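Local coordinates for protein aldo-keto reductase family 1 member C1 (Caenorhabditis elegans, PDB 1QWK) that probably acts as an NADPH-dependent aldose reductase of the aldo-keto reductase family, reducing carbonyl groups of sugars or related aldehydes to alcohols, at residues L21-S26 with S50-E55; Y43-T48 with F77-A82; V108-A113 with A147-V152; S174-H179 with I196-Y201; A202-P207 with V248-A253. All coordinates share one frame; numbering follows the deposited sequence.

How the contacts relate
All five contacts belong to one (β/α)8 barrel, whose eight parallel strands are ordered as in the sequence. Contacts 1 and 2 alternate along the chain and touch, their centres about 9 Å apart; contacts 3, 4 and 5 follow in series. Contact 2 pairs strands 45-47 and 77-82, contact 3 strands 110-113 and 150-153, contact 4 strands 173-177 and 197-201. Neighbouring strands link contact 2 to 3 and contact 3 to 4. Contact 5 packs the loop after strand 197-201 on helix 245-255 and touches contact 4 through His179. Contacts 1 and 2 hold the predicted active-site residues Tyr52 and Lys81, with Gln175 of contact 4 beside Lys81; contact 5 lies away from them.

Contact 1: residues L21-S26 with S50-E55; sequences LGTWQS and SVYQNE
Tyr52 turns its CG beside the backbone N, anti to the carbonyl carbon (chi1 -58°), which lays its ring against Trp24, while Asn54 sets CG between the backbone N and the carbonyl carbon (63°), bringing ND2 to Thr23 and Ser26. These torsions place the phenol and the amide between two loops at the C-terminal mouth of the (β/α)8 barrel, where the active site of an aldo-keto reductase lies: residues 23-26 follow strand 21-22, and residues 50-55 lead from strand 45-47 to helix 55-68. Trp24 meets Tyr52 with the root of its side chain. Its CA stands over the centre of the phenol face, 3.7 Å from the ring centroid, in a CH-pi contact, and its CB lies 3.3 Å from Tyr52 CZ. The indole is carried off toward the ring of Phe299 by its own first torsion (67°). A flat phenol suits this place because its face can lie against backbone atoms while the hydroxyl stays at the far end; Tyr52, the predicted proton donor, has there a weak hydrogen bond with Lys81. Beside the ring, Asn54 ties the loops together. Its ND2 makes two weak bonds, to Thr23 OG1 and to Ser26 O, each 3.4 Å long, and so spans a type I turn closed by the bond from Ser26 N to Thr23 O (3.0 Å). Firmer partners fix these side chains from behind: Thr23 OG1 is bonded to Asp47 O, and Asn54 OD1 to Thr48 OG1. A water completes the seam, donating to Ser26 O at 3.0 Å and to Tyr52 O at 2.8 Å.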
# COMPACT_ATOMS: atom_id res chain seq x y z
N LEU A 21 4.20 -7.30 -0.01
CA LEU A 21 4.12 -7.40 1.44
C LEU A 21 4.02 -5.99 2.02
O LEU A 21 4.90 -5.16 1.79
CB LEU A 21 5.36 -8.10 1.99
CG LEU A 21 5.42 -8.28 3.51
CD1 LEU A 21 4.34 -9.27 3.96
CD2 LEU A 21 6.80 -8.78 3.91
N GLY A 22 2.94 -5.73 2.74
CA GLY A 22 2.76 -4.44 3.38
C GLY A 22 3.42 -4.55 4.74
O GLY A 22 3.09 -5.45 5.51
N THR A 23 4.35 -3.65 5.05
CA THR A 23 5.06 -3.72 6.32
C THR A 23 4.66 -2.70 7.39
O THR A 23 5.31 -2.62 8.43
CB THR A 23 6.60 -3.59 6.11
OG1 THR A 23 6.91 -2.29 5.61
CG2 THR A 23 7.09 -4.65 5.12
N TRP A 24 3.59 -1.94 7.17
CA TRP A 24 3.20 -0.93 8.15
C TRP A 24 2.86 -1.48 9.54
O TRP A 24 2.80 -0.72 10.51
CB TRP A 24 2.02 -0.09 7.62
CG TRP A 24 0.73 -0.83 7.46
CD1 TRP A 24 0.40 -1.72 6.49
CD2 TRP A 24 -0.43 -0.70 8.30
NE1 TRP A 24 -0.89 -2.16 6.66
CE2 TRP A 24 -1.42 -1.55 7.76
CE3 TRP A 24 -0.72 0.05 9.44
CZ2 TRP A 24 -2.69 -1.67 8.34
CZ3 TRP A 24 -1.99 -0.07 10.01
CH2 TRP A 24 -2.96 -0.92 9.46
N GLN A 25 2.64 -2.79 9.64
CA GLN A 25 2.32 -3.43 10.91
C GLN A 25 3.42 -4.39 11.35
O GLN A 25 3.15 -5.38 12.03
CB GLN A 25 1.01 -4.21 10.79
CG GLN A 25 -0.25 -3.39 10.99
CD GLN A 25 -0.42 -2.95 12.43
OE1 GLN A 25 -0.36 -3.76 13.35
NE2 GLN A 25 -0.64 -1.65 12.63
N SER A 26 4.66 -4.09 10.98
CA SER A 26 5.78 -4.96 11.33
C SER A 26 6.93 -4.22 11.99
O SER A 26 7.40 -3.20 11.48
CB SER A 26 6.30 -5.67 10.08
OG SER A 26 5.28 -6.42 9.45
N SER A 50 9.50 5.53 5.40
CA SER A 50 10.47 6.04 6.36
C SER A 50 9.87 6.11 7.76
O SER A 50 10.55 5.83 8.75
CB SER A 50 10.98 7.43 5.94
OG SER A 50 9.95 8.40 5.99
N VAL A 51 8.59 6.46 7.86
CA VAL A 51 7.95 6.59 9.16
C VAL A 51 7.77 5.27 9.94
O VAL A 51 7.59 5.29 11.16
CB VAL A 51 6.57 7.29 9.03
CG1 VAL A 51 5.53 6.33 8.48
CG2 VAL A 51 6.14 7.86 10.37
N TYR A 52 7.82 4.14 9.25
CA TYR A 52 7.66 2.85 9.92
C TYR A 52 8.89 2.50 10.76
O TYR A 52 8.82 1.65 11.65
CB TYR A 52 7.45 1.70 8.93
CG TYR A 52 6.27 1.84 8.00
CD1 TYR A 52 5.18 2.66 8.31
CD2 TYR A 52 6.23 1.14 6.79
CE1 TYR A 52 4.10 2.79 7.44
CE2 TYR A 52 5.16 1.26 5.92
CZ TYR A 52 4.10 2.09 6.25
OH TYR A 52 3.06 2.23 5.35
N GLN A 53 10.01 3.14 10.46
CA GLN A 53 11.26 2.89 11.17
C GLN A 53 11.71 1.43 11.02
O GLN A 53 12.34 0.88 11.92
CB GLN A 53 11.11 3.22 12.66
CG GLN A 53 10.47 4.58 12.97
CD GLN A 53 11.11 5.73 12.23
OE1 GLN A 53 12.29 5.69 11.88
NE2 GLN A 53 10.33 6.79 11.99
N ASN A 54 11.37 0.81 9.90
CA ASN A 54 11.77 -0.58 9.68
C ASN A 54 12.57 -0.77 8.39
O ASN A 54 12.83 -1.90 7.98
CB ASN A 54 10.55 -1.50 9.66
CG ASN A 54 9.59 -1.20 8.52
OD1 ASN A 54 9.94 -0.51 7.58
ND2 ASN A 54 8.38 -1.74 8.61
N GLU A 55 12.97 0.33 7.76
CA GLU A 55 13.74 0.25 6.51
C GLU A 55 15.10 -0.42 6.72
O GLU A 55 15.55 -1.18 5.87
CB GLU A 55 13.94 1.65 5.91
CG GLU A 55 12.65 2.32 5.44
CD GLU A 55 12.89 3.75 4.95
OE1 GLU A 55 13.51 4.53 5.70
OE2 GLU A 55 12.45 4.08 3.83
O HOH W 1 9.09 -0.97 12.61

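Contact 2: residues Y43-T48 with F77-A82; sequences YRLIDT and FITTKA
Lys81 crosses Asp47 at about a right angle and reaches it with a chain extended as far as CE and then bent at its last torsion (chi4 69°). The bend delivers NZ to Asp47 OD2 at 2.6 Å, a salt bridge met on the syn side of the carboxylate, and to Thr48 O at 2.9 Å, where the amine stands above the carbonyl plane. A weak bond to Tyr52 OH adds a third oxygen. Asp47 holds its CG opposite the backbone N (chi1 -175°), leaving OD1 beside Thr79 CG2 at 3.3 Å; a water joins OD1 to Thr79 OG1. With an alanine in place of Lys81, the buried carboxylate would probably be left without its charged mate and Tyr52 OH without its neighbouring amine.

Toward the start of the strands, Leu45 and Phe77 lie side by side on the barrel's inner face, Leu45 CD1 touching Phe77 CD2 at 3.4 Å, with Met16 and Pro17 packed against both. On the outer face Ile46 CB meets Ile78 CD1 at 3.9 Å, branched chains that suit a sheet covered by helix 55-68. Thr48 and Thr80 point the same way, CG2 of Thr48 3.4 Å from OG1 of Thr80, while their hydroxyls bind Asn54 and Glu55. The backbones are joined by Phe77 N to Arg44 O, Ile46 N to Phe77 O, Thr79 N to Ile46 O and Thr48 N to Thr79 O. These two parallel strands of a TIM-barrel beta-alpha-beta unit, joined through helix 55-68, carry at their C-terminal ends the aspartate-lysine pair beside the tyrosine of aldo-keto reductase active sites.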
# COMPACT_ATOMS: atom_id res chain seq x y z
N TYR A 43 6.41 -13.66 -3.25
CA TYR A 43 6.22 -12.21 -3.26
C TYR A 43 7.44 -11.54 -3.86
O TYR A 43 8.56 -11.91 -3.54
CB TYR A 43 6.05 -11.67 -1.84
CG TYR A 43 4.73 -11.96 -1.18
CD1 TYR A 43 3.78 -10.94 -1.01
CD2 TYR A 43 4.45 -13.21 -0.65
CE1 TYR A 43 2.60 -11.17 -0.31
CE2 TYR A 43 3.27 -13.45 0.05
CZ TYR A 43 2.35 -12.43 0.22
OH TYR A 43 1.21 -12.64 0.95
N ARG A 44 7.22 -10.54 -4.71
CA ARG A 44 8.34 -9.85 -5.34
C ARG A 44 8.28 -8.34 -5.12
O ARG A 44 9.03 -7.59 -5.73
CB ARG A 44 8.40 -10.19 -6.83
CG ARG A 44 8.82 -11.64 -7.08
CD ARG A 44 10.28 -11.85 -6.68
NE ARG A 44 10.73 -13.24 -6.87
CZ ARG A 44 10.56 -14.21 -5.97
NH1 ARG A 44 9.96 -13.96 -4.81
NH2 ARG A 44 11.01 -15.43 -6.23
N LEU A 45 7.37 -7.90 -4.25
CA LEU A 45 7.27 -6.48 -3.93
C LEU A 45 7.20 -6.31 -2.41
O LEU A 45 6.47 -7.04 -1.73
CB LEU A 45 6.04 -5.84 -4.59
CG LEU A 45 5.86 -4.32 -4.36
CD1 LEU A 45 5.11 -3.69 -5.53
CD2 LEU A 45 5.11 -4.09 -3.05
N ILE A 46 7.99 -5.37 -1.90
CA ILE A 46 8.02 -5.06 -0.48
C ILE A 46 7.69 -3.57 -0.35
O ILE A 46 8.33 -2.73 -0.98
CB ILE A 46 9.43 -5.29 0.15
CG1 ILE A 46 9.86 -6.75 -0.06
CG2 ILE A 46 9.40 -4.95 1.64
CD1 ILE A 46 8.86 -7.78 0.44
N ASP A 47 6.67 -3.26 0.45
CA ASP A 47 6.24 -1.88 0.64
C ASP A 47 6.59 -1.39 2.04
O ASP A 47 6.19 -2.00 3.03
CB ASP A 47 4.72 -1.78 0.45
CG ASP A 47 4.22 -0.36 0.51
OD1 ASP A 47 4.17 0.31 -0.55
OD2 ASP A 47 3.89 0.10 1.63
N THR A 48 7.33 -0.29 2.11
CA THR A 48 7.73 0.27 3.39
C THR A 48 7.55 1.78 3.38
O THR A 48 6.97 2.35 2.45
CB THR A 48 9.20 -0.10 3.70
OG1 THR A 48 9.52 0.30 5.04
CG2 THR A 48 10.14 0.57 2.73
N PHE A 77 10.93 -5.61 -6.24
CA PHE A 77 10.36 -4.28 -6.42
C PHE A 77 10.23 -3.70 -5.02
O PHE A 77 9.46 -4.21 -4.20
CB PHE A 77 8.98 -4.36 -7.09
CG PHE A 77 8.45 -3.04 -7.58
CD1 PHE A 77 8.50 -2.71 -8.93
CD2 PHE A 77 7.91 -2.12 -6.68
CE1 PHE A 77 8.02 -1.48 -9.39
CE2 PHE A 77 7.43 -0.89 -7.12
CZ PHE A 77 7.49 -0.56 -8.49
N ILE A 78 10.98 -2.64 -4.74
CA ILE A 78 10.96 -2.00 -3.42
C ILE A 78 10.29 -0.63 -3.48
O ILE A 78 10.68 0.23 -4.27
CB ILE A 78 12.39 -1.81 -2.87
CG1 ILE A 78 13.13 -3.16 -2.85
CG2 ILE A 78 12.34 -1.18 -1.48
CD1 ILE A 78 12.44 -4.25 -2.06
N THR A 79 9.27 -0.45 -2.64
CA THR A 79 8.53 0.81 -2.56
C THR A 79 8.74 1.45 -1.19
O THR A 79 8.66 0.76 -0.19
CB THR A 79 7.00 0.59 -2.68
OG1 THR A 79 6.69 0.03 -3.96
CG2 THR A 79 6.25 1.92 -2.50
N THR A 80 9.03 2.74 -1.15
CA THR A 80 9.11 3.41 0.13
C THR A 80 8.42 4.75 -0.01
O THR A 80 8.08 5.18 -1.12
CB THR A 80 10.56 3.56 0.67
OG1 THR A 80 10.49 3.90 2.06
CG2 THR A 80 11.31 4.66 -0.07
N LYS A 81 8.19 5.41 1.12
CA LYS A 81 7.46 6.67 1.11
C LYS A 81 8.07 7.76 1.98
O LYS A 81 8.59 7.48 3.07
CB LYS A 81 6.02 6.42 1.57
CG LYS A 81 5.40 5.14 1.04
CD LYS A 81 3.96 5.00 1.51
CE LYS A 81 3.44 3.58 1.33
NZ LYS A 81 4.13 2.64 2.28
N ALA A 82 7.98 9.00 1.51
CA ALA A 82 8.50 10.14 2.26
C ALA A 82 7.44 10.59 3.26
O ALA A 82 6.27 10.70 2.91
CB ALA A 82 8.83 11.28 1.30
O HOH W 2 4.04 -0.35 -3.46

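Contact 3: residues V108-A113 with A147-V152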
# COMPACT_ATOMS: atom_id res chain seq x y z
N VAL A 108 15.28 3.00 -5.45
CA VAL A 108 14.06 2.29 -5.10
C VAL A 108 13.23 2.23 -6.37
O VAL A 108 13.38 3.07 -7.26
CB VAL A 108 13.24 3.00 -3.98
CG1 VAL A 108 13.97 2.89 -2.65
CG2 VAL A 108 12.98 4.45 -4.34
N ASP A 109 12.37 1.23 -6.47
CA ASP A 109 11.56 1.07 -7.66
C ASP A 109 10.41 2.08 -7.71
O ASP A 109 10.04 2.56 -8.78
CB ASP A 109 11.06 -0.37 -7.73
CG ASP A 109 12.22 -1.36 -7.84
OD1 ASP A 109 12.68 -1.63 -8.97
OD2 ASP A 109 12.69 -1.84 -6.79
N LEU A 110 9.88 2.42 -6.54
CA LEU A 110 8.78 3.38 -6.45
C LEU A 110 8.93 4.22 -5.19
O LEU A 110 9.16 3.68 -4.10
CB LEU A 110 7.44 2.63 -6.45
CG LEU A 110 6.15 3.47 -6.28
CD1 LEU A 110 6.02 4.47 -7.42
CD2 LEU A 110 4.94 2.54 -6.24
N TYR A 111 8.80 5.54 -5.33
CA TYR A 111 8.90 6.45 -4.20
C TYR A 111 7.64 7.29 -4.15
O TYR A 111 7.31 7.97 -5.12
CB TYR A 111 10.12 7.36 -4.35
CG TYR A 111 10.47 8.14 -3.11
CD1 TYR A 111 10.55 7.51 -1.86
CD2 TYR A 111 10.76 9.50 -3.18
CE1 TYR A 111 10.94 8.21 -0.73
CE2 TYR A 111 11.15 10.21 -2.05
CZ TYR A 111 11.24 9.56 -0.83
OH TYR A 111 11.65 10.26 0.28
N LEU A 112 6.94 7.25 -3.02
CA LEU A 112 5.67 7.96 -2.86
C LEU A 112 5.64 9.03 -1.79
O LEU A 112 6.36 8.95 -0.81
CB LEU A 112 4.56 6.96 -2.51
CG LEU A 112 4.42 5.66 -3.30
CD1 LEU A 112 3.34 4.80 -2.67
CD2 LEU A 112 4.10 5.97 -4.75
N ALA A 113 4.80 10.04 -1.99
CA ALA A 113 4.61 11.06 -0.97
C ALA A 113 3.59 10.31 -0.09
O ALA A 113 2.50 9.97 -0.56
CB ALA A 113 3.97 12.32 -1.57
N ALA A 147 14.77 6.98 -8.06
CA ALA A 147 13.53 6.20 -8.00
C ALA A 147 13.11 5.86 -9.43
O ALA A 147 13.09 6.74 -10.29
CB ALA A 147 12.43 7.01 -7.31
N LYS A 148 12.79 4.60 -9.68
CA LYS A 148 12.39 4.16 -11.02
C LYS A 148 10.97 4.58 -11.39
O LYS A 148 10.57 4.47 -12.55
CB LYS A 148 12.51 2.64 -11.15
CG LYS A 148 13.93 2.10 -10.93
CD LYS A 148 14.90 2.62 -11.98
CE LYS A 148 16.26 1.94 -11.85
NZ LYS A 148 17.22 2.42 -12.88
N ALA A 149 10.23 5.06 -10.40
CA ALA A 149 8.86 5.51 -10.59
C ALA A 149 8.49 6.34 -9.36
O ALA A 149 9.06 6.15 -8.28
CB ALA A 149 7.91 4.31 -10.72
N VAL A 150 7.54 7.26 -9.52
CA VAL A 150 7.12 8.10 -8.41
C VAL A 150 5.60 8.18 -8.32
O VAL A 150 4.90 8.00 -9.32
CB VAL A 150 7.70 9.53 -8.52
CG1 VAL A 150 9.19 9.52 -8.16
CG2 VAL A 150 7.51 10.08 -9.93
N GLY A 151 5.10 8.45 -7.12
CA GLY A 151 3.66 8.52 -6.94
C GLY A 151 3.25 9.16 -5.63
O GLY A 151 4.06 9.76 -4.93
N VAL A 152 1.98 8.99 -5.30
CA VAL A 152 1.42 9.58 -4.10
C VAL A 152 0.55 8.62 -3.30
O VAL A 152 0.13 7.57 -3.81
CB VAL A 152 0.57 10.80 -4.48
CG1 VAL A 152 1.40 11.77 -5.33
CG2 VAL A 152 -0.65 10.34 -5.28
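Leu112 lays its CD2 methyl directly on the backbone of Gly151, 3.4 Å from CA. Its first torsion, with CG beside the backbone N (chi1 -47°), brings the branch there, and glycine fits because a beta carbon on Gly151 would fall only 2.8 Å from Leu112 CD2. Next to it Leu110 CD1 rests on Ala149, 3.8 Å from CB. The other face of the pairing has Tyr111 CB against Ala147 CB at 3.8 Å, and Val108 CG2 touches the same methyl; alanine is small enough to sit between them. Where the segments begin, Lys148 CB covers Asp109 O at 3.4 Å.

Backbone bonds hold the two segments in step: Lys148 N to Val108 O, Tyr111 N to Ala149 O, Gly151 N to Tyr111 O and Ala113 N to Gly151 O. Farther out, Asp109 OD2 accepts from Ile78 N and forms a salt bridge with Arg73, tying in the preceding strand. Helix 131-143 covers Val150 and Val152 with Trp135, and its Phe138 meets the Tyr111 ring. Two adjacent strands of the eight-stranded TIM barrel are thus paired in parallel, crossing at -31°, with Leu110 and Leu112 on one face and Tyr111 and Val150 under helix 131-143 on the other.

Contact 4: residues S174-H179 with I196-Y201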
# COMPACT_ATOMS: atom_id res chain seq x y z
N SER A 174 -0.87 5.58 -7.26
CA SER A 174 -1.61 6.19 -6.17
C SER A 174 -1.95 5.05 -5.21
O SER A 174 -2.59 4.07 -5.60
CB SER A 174 -2.91 6.83 -6.67
OG SER A 174 -3.76 7.16 -5.57
N GLN A 175 -1.50 5.17 -3.97
CA GLN A 175 -1.76 4.15 -2.96
C GLN A 175 -2.77 4.69 -1.97
O GLN A 175 -2.53 5.70 -1.30
CB GLN A 175 -0.47 3.77 -2.22
CG GLN A 175 -0.66 2.63 -1.24
CD GLN A 175 0.62 2.18 -0.57
OE1 GLN A 175 1.62 1.89 -1.23
NE2 GLN A 175 0.59 2.09 0.76
N VAL A 176 -3.92 4.03 -1.89
CA VAL A 176 -4.98 4.46 -0.99
C VAL A 176 -5.68 3.30 -0.31
O VAL A 176 -5.50 2.14 -0.68
CB VAL A 176 -6.06 5.26 -1.76
CG1 VAL A 176 -5.46 6.51 -2.38
CG2 VAL A 176 -6.69 4.38 -2.83
N GLU A 177 -6.47 3.62 0.71
CA GLU A 177 -7.25 2.62 1.42
C GLU A 177 -8.29 2.13 0.41
O GLU A 177 -8.99 2.94 -0.19
CB GLU A 177 -7.98 3.25 2.61
CG GLU A 177 -8.84 2.25 3.38
CD GLU A 177 -9.71 2.90 4.44
OE1 GLU A 177 -9.41 4.05 4.84
OE2 GLU A 177 -10.69 2.26 4.88
N LEU A 178 -8.37 0.82 0.21
CA LEU A 178 -9.33 0.28 -0.73
C LEU A 178 -9.64 -1.17 -0.39
O LEU A 178 -8.76 -2.02 -0.34
CB LEU A 178 -8.81 0.38 -2.17
CG LEU A 178 -9.81 0.10 -3.30
CD1 LEU A 178 -9.31 0.74 -4.59
CD2 LEU A 178 -10.03 -1.40 -3.49
N HIS A 179 -10.92 -1.43 -0.13
CA HIS A 179 -11.38 -2.77 0.20
C HIS A 179 -12.87 -2.82 -0.10
O HIS A 179 -13.46 -1.80 -0.44
CB HIS A 179 -11.09 -3.14 1.66
CG HIS A 179 -11.49 -2.10 2.66
ND1 HIS A 179 -10.77 -0.94 2.86
CD2 HIS A 179 -12.53 -2.05 3.53
CE1 HIS A 179 -11.33 -0.23 3.82
NE2 HIS A 179 -12.40 -0.88 4.24
N ILE A 196 -2.96 6.06 -14.23
CA ILE A 196 -2.27 6.01 -12.95
C ILE A 196 -2.60 4.66 -12.31
O ILE A 196 -3.78 4.32 -12.17
CB ILE A 196 -2.76 7.14 -12.01
CG1 ILE A 196 -2.50 8.51 -12.65
CG2 ILE A 196 -2.04 7.03 -10.66
CD1 ILE A 196 -3.04 9.67 -11.84
N SER A 197 -1.59 3.89 -11.95
CA SER A 197 -1.84 2.60 -11.32
C SER A 197 -2.36 2.85 -9.91
O SER A 197 -2.04 3.88 -9.30
CB SER A 197 -0.57 1.73 -11.29
OG SER A 197 0.41 2.28 -10.43
N VAL A 198 -3.18 1.94 -9.40
CA VAL A 198 -3.73 2.07 -8.06
C VAL A 198 -3.31 0.90 -7.18
O VAL A 198 -3.39 -0.26 -7.60
CB VAL A 198 -5.29 2.11 -8.09
CG1 VAL A 198 -5.83 2.24 -6.66
CG2 VAL A 198 -5.77 3.26 -8.96
N THR A 199 -2.83 1.22 -5.99
CA THR A 199 -2.43 0.20 -5.03
C THR A 199 -3.34 0.35 -3.82
O THR A 199 -3.52 1.44 -3.27
CB THR A 199 -0.97 0.37 -4.55
OG1 THR A 199 -0.08 0.08 -5.63
CG2 THR A 199 -0.69 -0.58 -3.39
N SER A 200 -3.94 -0.76 -3.42
CA SER A 200 -4.83 -0.80 -2.28
C SER A 200 -4.13 -1.22 -1.01
O SER A 200 -3.39 -2.21 -1.02
CB SER A 200 -5.95 -1.82 -2.55
OG SER A 200 -6.39 -2.43 -1.34
N TYR A 201 -4.33 -0.48 0.07
CA TYR A 201 -3.78 -0.91 1.35
C TYR A 201 -5.02 -1.21 2.20
O TYR A 201 -6.12 -0.78 1.83
CB TYR A 201 -2.84 0.12 2.00
CG TYR A 201 -3.40 1.44 2.49
CD1 TYR A 201 -4.22 1.51 3.62
CD2 TYR A 201 -3.01 2.64 1.89
CE1 TYR A 201 -4.63 2.75 4.15
CE2 TYR A 201 -3.40 3.87 2.41
CZ TYR A 201 -4.21 3.92 3.53
OH TYR A 201 -4.58 5.15 4.03
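Strands 174-177 and 197-201 run parallel with their directions 31° apart, from Ser174 beside Val198 to Glu177 beside Tyr201, joined by backbone bonds such as Thr199 N to Ser174 O and Val176 N to Thr199 O. Tyr201 dominates the side-chain contact. With CG set between its backbone N and carbonyl carbon (chi1 67°), the ring folds back over the other strand, and one face lies on the Val176-Glu177 peptide: CD2 is 3.5 Å from Val176 C, and CE2 is 3.5 Å from Glu177 N. Glu177 CB reaches CE1 at 3.7 Å. The phenol oxygen is held by Asn154 and Gln301. With an alanine here, that peptide would probably lose its cover, and the amides of Asn154 and Gln301 the oxygen they share.

Deeper in the barrel, Gln175 crosses Thr199 obliquely, its CG 3.9 Å from Thr199 CG2. Beyond the strand end, Leu178 N returns to Tyr201 O at 3.2 Å, and Ser200 OG donates to Leu178 O at 2.6 Å, a small hydroxyl being well suited to clamp a departing chain; Leu178 CB packs on Ser200 CB. Val198 and Leu178 touch helix 185-193, through Cys191 and Val188. The pair supplies both strands of a TIM-barrel beta-alpha-beta unit, connected by helix 185-193, and Tyr201, at the C-terminal end of its strand, probably corresponds to the tyrosine that stacks on the nicotinamide in related reductases.

Contact 5: residues A202-P207 with V248-A253; sequences ATLGSP and VLLRYA
The loop that leaves strand 197-201 at the C-terminal mouth of the barrel turns sharply and packs on helix 245-255, a helix of the outer ring. Thr203 touches the helix with its methyl: CG2, anti to the backbone N, sits between Leu250 CD2 and Ala253 CB, 3.6 Å from each, while OG1 is hydrogen-bonded to Ser200 OG. Threonine thus serves both sides, its methyl facing the helix and its hydroxyl the strand end. Leu204 comes alongside: its CD2 meets Leu250 CD2 at 3.6 Å, the two chains approaching at a slant. Leu249 lays CD1 near Leu204 O at 3.8 Å.

The chain is shaped for this by a type I turn from Ala202 to Gly205, closed by Gly205 N to Ala202 O at 3.0 Å; at phi 69° a residue with a side chain would be strained, which glycine avoids. Polar linkage comes from a water that donates to Thr203 O at 2.9 Å and to Leu249 O at 3.1 Å. Ile260 of strand 259-261 touches Thr203, Leu250 and Ala253, completing an apolar seam. This loop after the seventh barrel strand carries Leu204-Gly205-Ser206-Pro207, a sequence that resembles, and probably corresponds to, the cofactor-binding loop of related aldo-keto reductases.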
# COMPACT_ATOMS: atom_id res chain seq x y z
N ALA A 202 -4.84 -1.95 3.28
CA ALA A 202 -5.96 -2.36 4.15
C ALA A 202 -6.96 -3.15 3.31
O ALA A 202 -8.18 -3.06 3.50
CB ALA A 202 -6.63 -1.13 4.76
N THR A 203 -6.44 -3.94 2.38
CA THR A 203 -7.25 -4.73 1.47
C THR A 203 -8.18 -5.72 2.16
O THR A 203 -9.26 -6.04 1.65
CB THR A 203 -6.35 -5.49 0.48
OG1 THR A 203 -5.25 -4.65 0.09
CG2 THR A 203 -7.13 -5.89 -0.76
N LEU A 204 -7.77 -6.21 3.33
CA LEU A 204 -8.58 -7.17 4.08
C LEU A 204 -9.63 -6.54 4.99
O LEU A 204 -10.31 -7.25 5.73
CB LEU A 204 -7.68 -8.10 4.89
CG LEU A 204 -6.75 -8.96 4.04
CD1 LEU A 204 -5.88 -9.81 4.95
CD2 LEU A 204 -7.56 -9.85 3.09
N GLY A 205 -9.74 -5.22 4.93
CA GLY A 205 -10.72 -4.51 5.73
C GLY A 205 -10.51 -4.48 7.24
O GLY A 205 -9.39 -4.58 7.73
N SER A 206 -11.61 -4.33 7.97
CA SER A 206 -11.57 -4.26 9.42
C SER A 206 -11.50 -5.65 10.07
O SER A 206 -11.76 -6.66 9.41
CB SER A 206 -12.79 -3.49 9.94
OG SER A 206 -13.99 -4.05 9.44
N PRO A 207 -11.14 -5.71 11.36
CA PRO A 207 -11.04 -6.98 12.09
C PRO A 207 -12.28 -7.84 11.90
O PRO A 207 -13.39 -7.42 12.22
CB PRO A 207 -10.84 -6.52 13.53
CG PRO A 207 -10.02 -5.28 13.35
CD PRO A 207 -10.73 -4.58 12.22
N VAL A 248 -10.73 -14.13 -1.13
CA VAL A 248 -11.78 -13.55 -1.96
C VAL A 248 -11.67 -12.01 -1.93
O VAL A 248 -11.81 -11.36 -2.97
CB VAL A 248 -13.19 -13.99 -1.48
CG1 VAL A 248 -14.27 -13.21 -2.21
CG2 VAL A 248 -13.37 -15.48 -1.72
N LEU A 249 -11.42 -11.44 -0.76
CA LEU A 249 -11.28 -9.98 -0.66
C LEU A 249 -10.07 -9.48 -1.45
O LEU A 249 -10.12 -8.41 -2.06
CB LEU A 249 -11.14 -9.56 0.81
CG LEU A 249 -12.40 -9.70 1.67
CD1 LEU A 249 -12.09 -9.25 3.08
CD2 LEU A 249 -13.54 -8.87 1.08
N LEU A 250 -8.99 -10.25 -1.43
CA LEU A 250 -7.79 -9.86 -2.17
C LEU A 250 -8.05 -9.96 -3.67
O LEU A 250 -7.67 -9.06 -4.43
CB LEU A 250 -6.61 -10.75 -1.78
CG LEU A 250 -6.19 -10.65 -0.31
CD1 LEU A 250 -5.02 -11.58 -0.04
CD2 LEU A 250 -5.81 -9.20 0.02
N ARG A 251 -8.71 -11.03 -4.10
CA ARG A 251 -9.01 -11.22 -5.52
C ARG A 251 -9.97 -10.13 -5.98
O ARG A 251 -9.90 -9.68 -7.13
CB ARG A 251 -9.63 -12.60 -5.77
CG ARG A 251 -9.70 -12.97 -7.25
CD ARG A 251 -8.31 -13.21 -7.84
NE ARG A 251 -8.22 -12.72 -9.20
CZ ARG A 251 -7.15 -12.83 -9.98
NH1 ARG A 251 -6.05 -13.42 -9.53
NH2 ARG A 251 -7.16 -12.33 -11.21
N TYR A 252 -10.86 -9.70 -5.09
CA TYR A 252 -11.80 -8.64 -5.42
C TYR A 252 -11.02 -7.40 -5.85
O TYR A 252 -11.28 -6.83 -6.91
CB TYR A 252 -12.66 -8.30 -4.20
CG TYR A 252 -13.39 -6.98 -4.32
CD1 TYR A 252 -14.53 -6.86 -5.11
CD2 TYR A 252 -12.90 -5.84 -3.67
CE1 TYR A 252 -15.17 -5.63 -5.25
CE2 TYR A 252 -13.54 -4.61 -3.81
CZ TYR A 252 -14.67 -4.51 -4.61
OH TYR A 252 -15.29 -3.29 -4.75
N ALA A 253 -10.07 -6.98 -5.02
CA ALA A 253 -9.27 -5.80 -5.33
C ALA A 253 -8.45 -5.99 -6.61
O ALA A 253 -8.33 -5.07 -7.42
CB ALA A 253 -8.34 -5.48 -4.16
O HOH W 3 -11.21 -6.01 -0.45